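Local structure of aldehyde dehydrogenase family protein (Pseudomonas syringae pv. tomato, 5IUV) at residues Ala359-Gly370 with Thr386-Ile397; Ala91-Ala102 with Ser116-Ala125. The protein oxidises aldehydes with NAD+ and, as an indole-3-acetaldehyde dehydrogenase, probably turns indole-3-acetaldehyde into the auxin indole-3-acetic acid. One frame throughout, in Å; residues are numbered along the deposited sequence.

Both contacts are short-range closures met one after the other along the chain. Interaction 2 comes first: helix 80-96 and helix 98-109 run on through a turn into helix 113-134, and 116-125 folds back on 91-102, closing a mostly helical loop of 13 residues. The chain then passes through the sheet of strand 149-164 and the first strands of the second sheet before interaction 1 closes a loop of 15 residues at that sheet's margin. The loops neither nest nor cross, and their nearest atoms are about 20 Å apart. Interaction 2 ties helices together; interaction 1 joins helix 347-362, strands 366-369 and 382-389, and the start of helix 396-399.

Interaction 1. Residues Ala359-Gly370 with Thr386-Ile397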
loop_
_atom_site.group_PDB
_atom_site.type_symbol
_atom_site.label_atom_id
_atom_site.label_comp_id
_atom_site.label_asym_id
_atom_site.label_seq_id
_atom_site.Cartn_x
_atom_site.Cartn_y
_atom_site.Cartn_z
ATOM N N ALA A 359 38.259 -31.895 0.114
ATOM C CA ALA A 359 37.449 -32.233 1.282
ATOM C C ALA A 359 36.278 -33.142 0.903
ATOM O O ALA A 359 35.843 -33.969 1.704
ATOM C CB ALA A 359 36.943 -30.967 1.960
ATOM N N GLY A 360 35.772 -32.984 -0.316
ATOM C CA GLY A 360 34.713 -33.844 -0.814
ATOM C C GLY A 360 35.172 -35.291 -0.852
ATOM O O GLY A 360 34.455 -36.198 -0.420
ATOM N N HIS A 361 36.381 -35.503 -1.364
ATOM C CA HIS A 361 36.971 -36.836 -1.382
ATOM C C HIS A 361 37.148 -37.348 0.046
ATOM O O HIS A 361 36.759 -38.471 0.367
ATOM C CB HIS A 361 38.320 -36.832 -2.114
ATOM C CG HIS A 361 38.212 -36.636 -3.597
ATOM N ND1 HIS A 361 37.774 -37.627 -4.450
ATOM C CD2 HIS A 361 38.496 -35.567 -4.379
ATOM C CE1 HIS A 361 37.789 -37.176 -5.692
ATOM N NE2 HIS A 361 38.224 -35.928 -5.676
ATOM N N THR A 362 37.720 -36.502 0.897
ATOM C CA THR A 362 38.062 -36.881 2.266
ATOM C C THR A 362 36.846 -37.301 3.094
ATOM O O THR A 362 36.895 -38.297 3.819
ATOM C CB THR A 362 38.784 -35.726 2.987
ATOM O OG1 THR A 362 40.012 -35.432 2.306
ATOM C CG2 THR A 362 39.091 -36.100 4.431
ATOM N N ASP A 363 35.756 -36.552 2.978
ATOM C CA ASP A 363 34.570 -36.829 3.781
ATOM C C ASP A 363 33.735 -37.985 3.226
ATOM O O ASP A 363 32.742 -38.383 3.835
ATOM C CB ASP A 363 33.704 -35.572 3.900
ATOM C CG ASP A 363 34.403 -34.452 4.652
ATOM O OD1 ASP A 363 35.496 -34.699 5.210
ATOM O OD2 ASP A 363 33.851 -33.330 4.691
ATOM N N GLY A 364 34.131 -38.511 2.071
ATOM C CA GLY A 364 33.515 -39.711 1.532
ATOM C C GLY A 364 32.528 -39.535 0.385
ATOM O O GLY A 364 31.769 -40.455 0.079
ATOM N N ALA A 365 32.530 -38.372 -0.257
ATOM C CA ALA A 365 31.656 -38.167 -1.411
ATOM C C ALA A 365 32.256 -38.798 -2.667
ATOM O O ALA A 365 33.450 -39.081 -2.719
ATOM C CB ALA A 365 31.394 -36.687 -1.633
ATOM N N ARG A 366 31.418 -39.006 -3.679
ATOM C CA ARG A 366 31.834 -39.667 -4.911
ATOM C C ARG A 366 31.952 -38.681 -6.073
ATOM O O ARG A 366 30.953 -38.122 -6.528
ATOM C CB ARG A 366 30.843 -40.788 -5.257
ATOM C CG ARG A 366 31.097 -41.501 -6.583
ATOM C CD ARG A 366 30.053 -42.599 -6.824
ATOM N NE ARG A 366 29.147 -42.287 -7.929
ATOM C CZ ARG A 366 27.852 -42.598 -7.947
ATOM N NH1 ARG A 366 27.304 -43.226 -6.914
ATOM N NH2 ARG A 366 27.103 -42.276 -8.996
ATOM N N LEU A 367 33.176 -38.462 -6.545
ATOM C CA LEU A 367 33.397 -37.606 -7.708
ATOM C C LEU A 367 32.800 -38.253 -8.950
ATOM O O LEU A 367 33.171 -39.370 -9.303
ATOM C CB LEU A 367 34.893 -37.346 -7.926
ATOM C CG LEU A 367 35.230 -36.400 -9.086
ATOM C CD1 LEU A 367 34.826 -34.978 -8.741
ATOM C CD2 LEU A 367 36.709 -36.456 -9.452
ATOM N N VAL A 368 31.872 -37.565 -9.612
ATOM C CA VAL A 368 31.286 -38.112 -10.833
ATOM C C VAL A 368 31.496 -37.206 -12.041
ATOM O O VAL A 368 31.151 -37.583 -13.159
ATOM C CB VAL A 368 29.779 -38.375 -10.674
ATOM C CG1 VAL A 368 29.535 -39.419 -9.590
ATOM C CG2 VAL A 368 29.043 -37.078 -10.368
ATOM N N ALA A 369 32.056 -36.017 -11.821
ATOM C CA ALA A 369 32.353 -35.106 -12.928
ATOM C C ALA A 369 33.363 -34.039 -12.528
ATOM O O ALA A 369 33.346 -33.557 -11.397
ATOM C CB ALA A 369 31.076 -34.448 -13.436
ATOM N N GLY A 370 34.234 -33.672 -13.467
ATOM C CA GLY A 370 35.214 -32.622 -13.243
ATOM C C GLY A 370 36.224 -32.976 -12.170
ATOM O O GLY A 370 36.672 -34.121 -12.086
ATOM N N THR A 386 32.394 -29.146 -11.252
ATOM C CA THR A 386 32.628 -30.397 -10.531
ATOM C C THR A 386 31.369 -30.879 -9.816
ATOM O O THR A 386 30.603 -30.073 -9.291
ATOM C CB THR A 386 33.778 -30.210 -9.512
ATOM O OG1 THR A 386 34.977 -29.854 -10.214
ATOM C CG2 THR A 386 34.026 -31.473 -8.695
ATOM N N ILE A 387 31.142 -32.190 -9.823
ATOM C CA ILE A 387 29.995 -32.769 -9.131
ATOM C C ILE A 387 30.413 -33.890 -8.193
ATOM O O ILE A 387 31.189 -34.773 -8.570
ATOM C CB ILE A 387 28.938 -33.341 -10.113
ATOM C CG1 ILE A 387 28.477 -32.277 -11.112
ATOM C CG2 ILE A 387 27.735 -33.882 -9.348
ATOM C CD1 ILE A 387 27.489 -32.800 -12.148
ATOM N N PHE A 388 29.895 -33.847 -6.971
ATOM C CA PHE A 388 30.012 -34.961 -6.041
ATOM C C PHE A 388 28.653 -35.602 -5.791
ATOM O O PHE A 388 27.678 -34.917 -5.465
ATOM C CB PHE A 388 30.622 -34.504 -4.718
ATOM C CG PHE A 388 32.104 -34.287 -4.779
ATOM C CD1 PHE A 388 32.979 -35.349 -4.611
ATOM C CD2 PHE A 388 32.623 -33.019 -4.992
ATOM C CE1 PHE A 388 34.348 -35.152 -4.662
ATOM C CE2 PHE A 388 33.987 -32.815 -5.039
ATOM C CZ PHE A 388 34.850 -33.883 -4.876
ATOM N N ASP A 389 28.595 -36.918 -5.960
ATOM C CA ASP A 389 27.391 -37.686 -5.681
ATOM C C ASP A 389 27.525 -38.332 -4.307
ATOM O O ASP A 389 28.612 -38.335 -3.728
ATOM C CB ASP A 389 27.168 -38.744 -6.768
ATOM C CG ASP A 389 25.809 -39.413 -6.664
ATOM O OD1 ASP A 389 24.912 -38.829 -6.019
ATOM O OD2 ASP A 389 25.637 -40.515 -7.228
ATOM N N GLY A 390 26.426 -38.873 -3.787
ATOM C CA GLY A 390 26.447 -39.572 -2.513
ATOM C C GLY A 390 26.829 -38.669 -1.357
ATOM O O GLY A 390 27.516 -39.087 -0.428
ATOM N N VAL A 391 26.385 -37.419 -1.420
ATOM C CA VAL A 391 26.689 -36.452 -0.377
ATOM C C VAL A 391 25.636 -36.511 0.728
ATOM O O VAL A 391 24.434 -36.584 0.457
ATOM C CB VAL A 391 26.775 -35.018 -0.953
ATOM C CG1 VAL A 391 26.873 -33.979 0.163
ATOM C CG2 VAL A 391 27.956 -34.902 -1.909
ATOM N N ASN A 392 26.104 -36.510 1.971
ATOM C CA ASN A 392 25.234 -36.365 3.129
ATOM C C ASN A 392 25.315 -34.925 3.642
ATOM O O ASN A 392 26.381 -34.310 3.595
ATOM C CB ASN A 392 25.628 -37.367 4.214
ATOM C CG ASN A 392 25.239 -36.910 5.595
ATOM O OD1 ASN A 392 25.998 -36.210 6.259
ATOM N ND2 ASN A 392 24.051 -37.303 6.042
ATOM N N ASN A 393 24.200 -34.387 4.131
ATOM C CA ASN A 393 24.127 -32.957 4.445
ATOM C C ASN A 393 25.065 -32.502 5.567
ATOM O O ASN A 393 25.234 -31.302 5.786
ATOM C CB ASN A 393 22.687 -32.564 4.798
ATOM C CG ASN A 393 22.445 -31.069 4.665
ATOM O OD1 ASN A 393 22.660 -30.488 3.601
ATOM N ND2 ASN A 393 21.983 -30.443 5.740
ATOM N N ALA A 394 25.668 -33.449 6.277
ATOM C CA ALA A 394 26.574 -33.093 7.367
ATOM C C ALA A 394 28.014 -32.950 6.877
ATOM O O ALA A 394 28.883 -32.505 7.625
ATOM C CB ALA A 394 26.498 -34.121 8.491
ATOM N N MET A 395 28.264 -33.327 5.626
ATOM C CA MET A 395 29.598 -33.202 5.039
ATOM C C MET A 395 29.969 -31.731 4.855
ATOM O O MET A 395 29.096 -30.890 4.652
ATOM C CB MET A 395 29.669 -33.930 3.697
ATOM C CG MET A 395 29.586 -35.453 3.784
ATOM S SD MET A 395 29.579 -36.173 2.128
ATOM C CE MET A 395 29.518 -37.928 2.493
ATOM N N ARG A 396 31.261 -31.429 4.923
ATOM C CA ARG A 396 31.723 -30.050 4.793
ATOM C C ARG A 396 31.279 -29.413 3.476
ATOM O O ARG A 396 30.899 -28.244 3.448
ATOM C CB ARG A 396 33.248 -29.979 4.925
ATOM C CG ARG A 396 33.752 -30.306 6.321
ATOM C CD ARG A 396 35.194 -29.855 6.519
ATOM N NE ARG A 396 36.119 -30.583 5.657
ATOM C CZ ARG A 396 36.648 -31.766 5.957
ATOM N NH1 ARG A 396 36.336 -32.362 7.100
ATOM N NH2 ARG A 396 37.487 -32.357 5.115
ATOM N N ILE A 397 31.298 -30.181 2.389
ATOM C CA ILE A 397 30.929 -29.614 1.099
ATOM C C ILE A 397 29.424 -29.382 1.002
ATOM O O ILE A 397 28.956 -28.708 0.085
ATOM C CB ILE A 397 31.390 -30.493 -0.080
ATOM C CG1 ILE A 397 30.811 -31.900 0.030
ATOM C CG2 ILE A 397 32.912 -30.528 -0.155
ATOM C CD1 ILE A 397 30.871 -32.680 -1.266
#
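Phe388 is the aromatic centre of this contact, held between Gly360 CA on one face of its ring and Leu367 CD1 on the other, each 4.2 Å from the centroid. With CG anti to the carbonyl carbon (chi1 -76°), the ring reaches the last turn of helix 347-362. There its edge meets the face of the His361 ring in a T-shaped pair, planes 82° apart. Ala365 CB fills in beside Phe388 CD1 at 3.6 Å and also touches Val391 CG2 and Ile397 CD1.

On the other side of the strands, Arg366 and Asp389 run side by side. Arg366 bends at chi3, which lays its guanidinium flat over Asp389 OD2, 2.9 Å from NH2. The oxygen sits above the guanidinium plane, so the attraction is one of charge without an aimed N-H, and Lys315 is a second cationic partner of this carboxylate. Val368 CG2 packs on Ile387 CG2 at 3.6 Å.

Where the helix gives way to the loop, Asp363 divides its carboxylate between two groups of Arg396. Asp363 OD2 accepts from Arg396 N at 3.2 Å, nearly along the C-O axis, while Asp363 OD1 forms a salt bridge with Arg396 NH2 at 3.1 Å. The carboxylate stands over the face of the Arg396 guanidinium, planes 83° apart; Ala359 CB lies at the edge of the guanidinium.

Arg366 exchanges both backbone bonds with Asp389, and Val368 and Ala369 together face Ile387. Helix 347-362 thus ends in a Schellman motif at Gly364 and continues into edge strand 366-369, paired antiparallel with 382-389 through a classic beta bulge, in the mixed sheet of the aldehyde dehydrogenase fold whose next strand is 406-412.

Interaction 2. Residues Ala91-Ala102 with Ser116-Ala125; sequences AGLLEQNAEELA and SLGVDIPGGA
Helix 91-96 runs nearly antiparallel to helix 116-125, axes 8.9 Å apart at 160°, whereas helix 98-102, redirected after Asn97, crosses it at 102°. The result is knobs-into-holes packing of a bent helix pair on helix 113-134, in which Ile121 is a knob in a hole formed by Leu94, Ala98, Leu101 and Ala102. Its branches divide the work: with CG2 anti to the backbone N and CG1 anti to the carbonyl carbon, Ile121 CG2 reaches Ala98 CB at 3.7 Å and the Leu94 carbonyl, while CD1 presses against Leu101 CB and CG1 against Ala102 CB. The hole therefore spans both helices on either side of the bend. Leu171 touches both Ile121 and Leu94, so helix 170-183 also borders the knob.

Small residues allow close approach at the two ends. Ala91 CB lies 3.2 Å from Ala125 O, and Ala125 CB touches Glu95 CG at 3.8 Å and Leu94 CB. At the other end Ala102 CB meets Ser116 CB at 3.7 Å, with Leu117 CD1 bent over the same methyl group; Ser116 OG is hydrogen-bonded to Thr106 OG1.

Within the bend, Asn97 ND2 donates to Leu93 O, which also accepts from Asn97 N, tying the side chain back to the turn that ends there. Glu95 extends along the outside, where one water donates both to its OE2 at 3.0 Å and to Pro122 O at 2.7 Å.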
loop_
_atom_site.group_PDB
_atom_site.type_symbol
_atom_site.label_atom_id
_atom_site.label_comp_id
_atom_site.label_asym_id
_atom_site.label_seq_id
_atom_site.Cartn_x
_atom_site.Cartn_y
_atom_site.Cartn_z
ATOM N N ALA A 91 21.918 5.549 -15.726
ATOM C CA ALA A 91 21.773 4.217 -16.292
ATOM C C ALA A 91 22.109 4.247 -17.781
ATOM O O ALA A 91 22.787 3.353 -18.295
ATOM C CB ALA A 91 20.371 3.689 -16.068
ATOM N N GLY A 92 21.637 5.283 -18.470
ATOM C CA GLY A 92 21.904 5.440 -19.890
ATOM C C GLY A 92 23.383 5.522 -20.237
ATOM O O GLY A 92 23.812 5.051 -21.302
ATOM N N LEU A 93 24.171 6.125 -19.350
ATOM C CA LEU A 93 25.602 6.259 -19.589
ATOM C C LEU A 93 26.333 4.939 -19.360
ATOM O O LEU A 93 27.372 4.694 -19.962
ATOM C CB LEU A 93 26.199 7.360 -18.708
ATOM C CG LEU A 93 25.846 8.783 -19.154
ATOM C CD1 LEU A 93 26.313 9.813 -18.130
ATOM C CD2 LEU A 93 26.437 9.080 -20.526
ATOM N N LEU A 94 25.796 4.088 -18.490
ATOM C CA LEU A 94 26.334 2.740 -18.344
ATOM C C LEU A 94 26.157 1.976 -19.654
ATOM O O LEU A 94 27.082 1.326 -20.144
ATOM C CB LEU A 94 25.658 1.988 -17.191
ATOM C CG LEU A 94 26.358 2.020 -15.830
ATOM C CD1 LEU A 94 26.530 3.435 -15.321
ATOM C CD2 LEU A 94 25.614 1.160 -14.801
ATOM N N GLU A 95 24.965 2.070 -20.229
ATOM C CA GLU A 95 24.686 1.393 -21.488
ATOM C C GLU A 95 25.529 1.958 -22.629
ATOM O O GLU A 95 26.046 1.212 -23.458
ATOM C CB GLU A 95 23.196 1.495 -21.823
ATOM C CG GLU A 95 22.322 0.771 -20.822
ATOM C CD GLU A 95 20.858 0.791 -21.201
ATOM O OE1 GLU A 95 20.362 1.856 -21.633
ATOM O OE2 GLU A 95 20.203 -0.263 -21.061
ATOM N N GLN A 96 25.667 3.278 -22.663
ATOM C CA GLN A 96 26.441 3.948 -23.701
ATOM C C GLN A 96 27.913 3.541 -23.639
ATOM O O GLN A 96 28.584 3.476 -24.662
ATOM C CB GLN A 96 26.288 5.462 -23.563
ATOM C CG GLN A 96 27.084 6.300 -24.539
ATOM C CD GLN A 96 26.870 7.786 -24.300
ATOM O OE1 GLN A 96 25.732 8.245 -24.167
ATOM N NE2 GLN A 96 27.962 8.540 -24.215
ATOM N N ASN A 97 28.403 3.252 -22.435
ATOM C CA ASN A 97 29.789 2.826 -22.256
ATOM C C ASN A 97 29.915 1.340 -21.934
ATOM O O ASN A 97 30.883 0.907 -21.299
ATOM C CB ASN A 97 30.447 3.654 -21.156
ATOM C CG ASN A 97 30.571 5.110 -21.534
ATOM O OD1 ASN A 97 31.485 5.486 -22.258
ATOM N ND2 ASN A 97 29.638 5.939 -21.060
ATOM N N ALA A 98 28.941 0.564 -22.398
ATOM C CA ALA A 98 28.821 -0.843 -22.020
ATOM C C ALA A 98 30.030 -1.690 -22.406
ATOM O O ALA A 98 30.454 -2.541 -21.631
ATOM C CB ALA A 98 27.552 -1.443 -22.630
ATOM N N GLU A 99 30.587 -1.466 -23.594
ATOM C CA GLU A 99 31.694 -2.303 -24.048
ATOM C C GLU A 99 32.939 -2.112 -23.185
ATOM O O GLU A 99 33.595 -3.086 -22.809
ATOM C CB GLU A 99 32.009 -2.025 -25.517
ATOM C CG GLU A 99 30.907 -2.470 -26.460
ATOM C CD GLU A 99 31.212 -2.166 -27.917
ATOM O OE1 GLU A 99 32.169 -1.410 -28.187
ATOM O OE2 GLU A 99 30.492 -2.686 -28.794
ATOM N N GLU A 100 33.256 -0.862 -22.868
ATOM C CA GLU A 100 34.375 -0.564 -21.979
ATOM C C GLU A 100 34.157 -1.143 -20.577
ATOM O O GLU A 100 35.051 -1.771 -20.017
ATOM C CB GLU A 100 34.607 0.948 -21.875
ATOM C CG GLU A 100 35.729 1.322 -20.912
ATOM C CD GLU A 100 35.907 2.828 -20.725
ATOM O OE1 GLU A 100 35.163 3.613 -21.353
ATOM O OE2 GLU A 100 36.803 3.225 -19.945
ATOM N N LEU A 101 32.974 -0.917 -20.010
ATOM C CA LEU A 101 32.664 -1.393 -18.670
ATOM C C LEU A 101 32.672 -2.921 -18.590
ATOM O O LEU A 101 33.165 -3.496 -17.614
ATOM C CB LEU A 101 31.308 -0.850 -18.216
ATOM C CG LEU A 101 31.289 0.652 -17.922
ATOM C CD1 LEU A 101 29.871 1.148 -17.695
ATOM C CD2 LEU A 101 32.148 0.954 -16.708
ATOM N N ALA A 102 32.130 -3.573 -19.616
ATOM C CA ALA A 102 32.101 -5.031 -19.663
ATOM C C ALA A 102 33.518 -5.581 -19.738
ATOM O O ALA A 102 33.852 -6.582 -19.092
ATOM C CB ALA A 102 31.280 -5.518 -20.850
ATOM N N SER A 116 29.608 -10.468 -19.015
ATOM C CA SER A 116 29.761 -9.062 -18.627
ATOM C C SER A 116 28.871 -8.146 -19.458
ATOM O O SER A 116 28.192 -7.264 -18.928
ATOM C CB SER A 116 31.219 -8.606 -18.778
ATOM O OG SER A 116 32.079 -9.299 -17.899
ATOM N N LEU A 117 28.887 -8.369 -20.765
ATOM C CA LEU A 117 28.158 -7.545 -21.718
ATOM C C LEU A 117 26.653 -7.827 -21.694
ATOM O O LEU A 117 25.838 -6.905 -21.801
ATOM C CB LEU A 117 28.719 -7.770 -23.125
ATOM C CG LEU A 117 28.398 -6.751 -24.217
ATOM C CD1 LEU A 117 28.980 -5.389 -23.864
ATOM C CD2 LEU A 117 28.925 -7.230 -25.565
ATOM N N GLY A 118 26.291 -9.096 -21.540
ATOM C CA GLY A 118 24.901 -9.515 -21.603
ATOM C C GLY A 118 24.149 -9.535 -20.283
ATOM O O GLY A 118 22.928 -9.402 -20.266
ATOM N N VAL A 119 24.857 -9.703 -19.173
ATOM C CA VAL A 119 24.178 -9.799 -17.885
ATOM C C VAL A 119 24.538 -8.650 -16.950
ATOM O O VAL A 119 23.651 -7.944 -16.462
ATOM C CB VAL A 119 24.488 -11.147 -17.188
ATOM C CG1 VAL A 119 23.845 -11.203 -15.803
ATOM C CG2 VAL A 119 24.004 -12.304 -18.046
ATOM N N ASP A 120 25.831 -8.452 -16.712
ATOM C CA ASP A 120 26.284 -7.499 -15.697
ATOM C C ASP A 120 25.979 -6.036 -15.999
ATOM O O ASP A 120 25.343 -5.356 -15.188
ATOM C CB ASP A 120 27.782 -7.659 -15.470
ATOM C CG ASP A 120 28.130 -8.993 -14.857
ATOM O OD1 ASP A 120 27.946 -10.019 -15.549
ATOM O OD2 ASP A 120 28.583 -9.009 -13.686
ATOM N N ILE A 121 26.442 -5.542 -17.141
ATOM C CA ILE A 121 26.209 -4.142 -17.475
ATOM C C ILE A 121 24.700 -3.843 -17.598
ATOM O O ILE A 121 24.218 -2.922 -16.950
ATOM C CB ILE A 121 26.943 -3.713 -18.778
ATOM C CG1 ILE A 121 28.438 -4.054 -18.727
ATOM C CG2 ILE A 121 26.693 -2.238 -19.074
ATOM C CD1 ILE A 121 29.143 -3.716 -17.457
ATOM N N PRO A 122 23.945 -4.621 -18.409
ATOM C CA PRO A 122 22.501 -4.349 -18.461
ATOM C C PRO A 122 21.800 -4.491 -17.111
ATOM O O PRO A 122 20.828 -3.778 -16.852
ATOM C CB PRO A 122 21.980 -5.408 -19.440
ATOM C CG PRO A 122 23.138 -5.738 -20.289
ATOM C CD PRO A 122 24.318 -5.680 -19.366
ATOM N N GLY A 123 22.283 -5.408 -16.274
ATOM C CA GLY A 123 21.707 -5.621 -14.957
ATOM C C GLY A 123 21.958 -4.449 -14.026
ATOM O O GLY A 123 21.075 -4.057 -13.258
ATOM N N GLY A 124 23.166 -3.891 -14.093
ATOM C CA GLY A 124 23.514 -2.719 -13.310
ATOM C C GLY A 124 22.714 -1.503 -13.744
ATOM O O GLY A 124 22.160 -0.777 -12.913
ATOM N N ALA A 125 22.651 -1.287 -15.054
ATOM C CA ALA A 125 21.910 -0.163 -15.608
ATOM C C ALA A 125 20.442 -0.236 -15.201
ATOM O O ALA A 125 19.839 0.763 -14.810
ATOM C CB ALA A 125 22.048 -0.132 -17.123
HETATM O O HOH W 1 19.910 -2.237 -18.855
#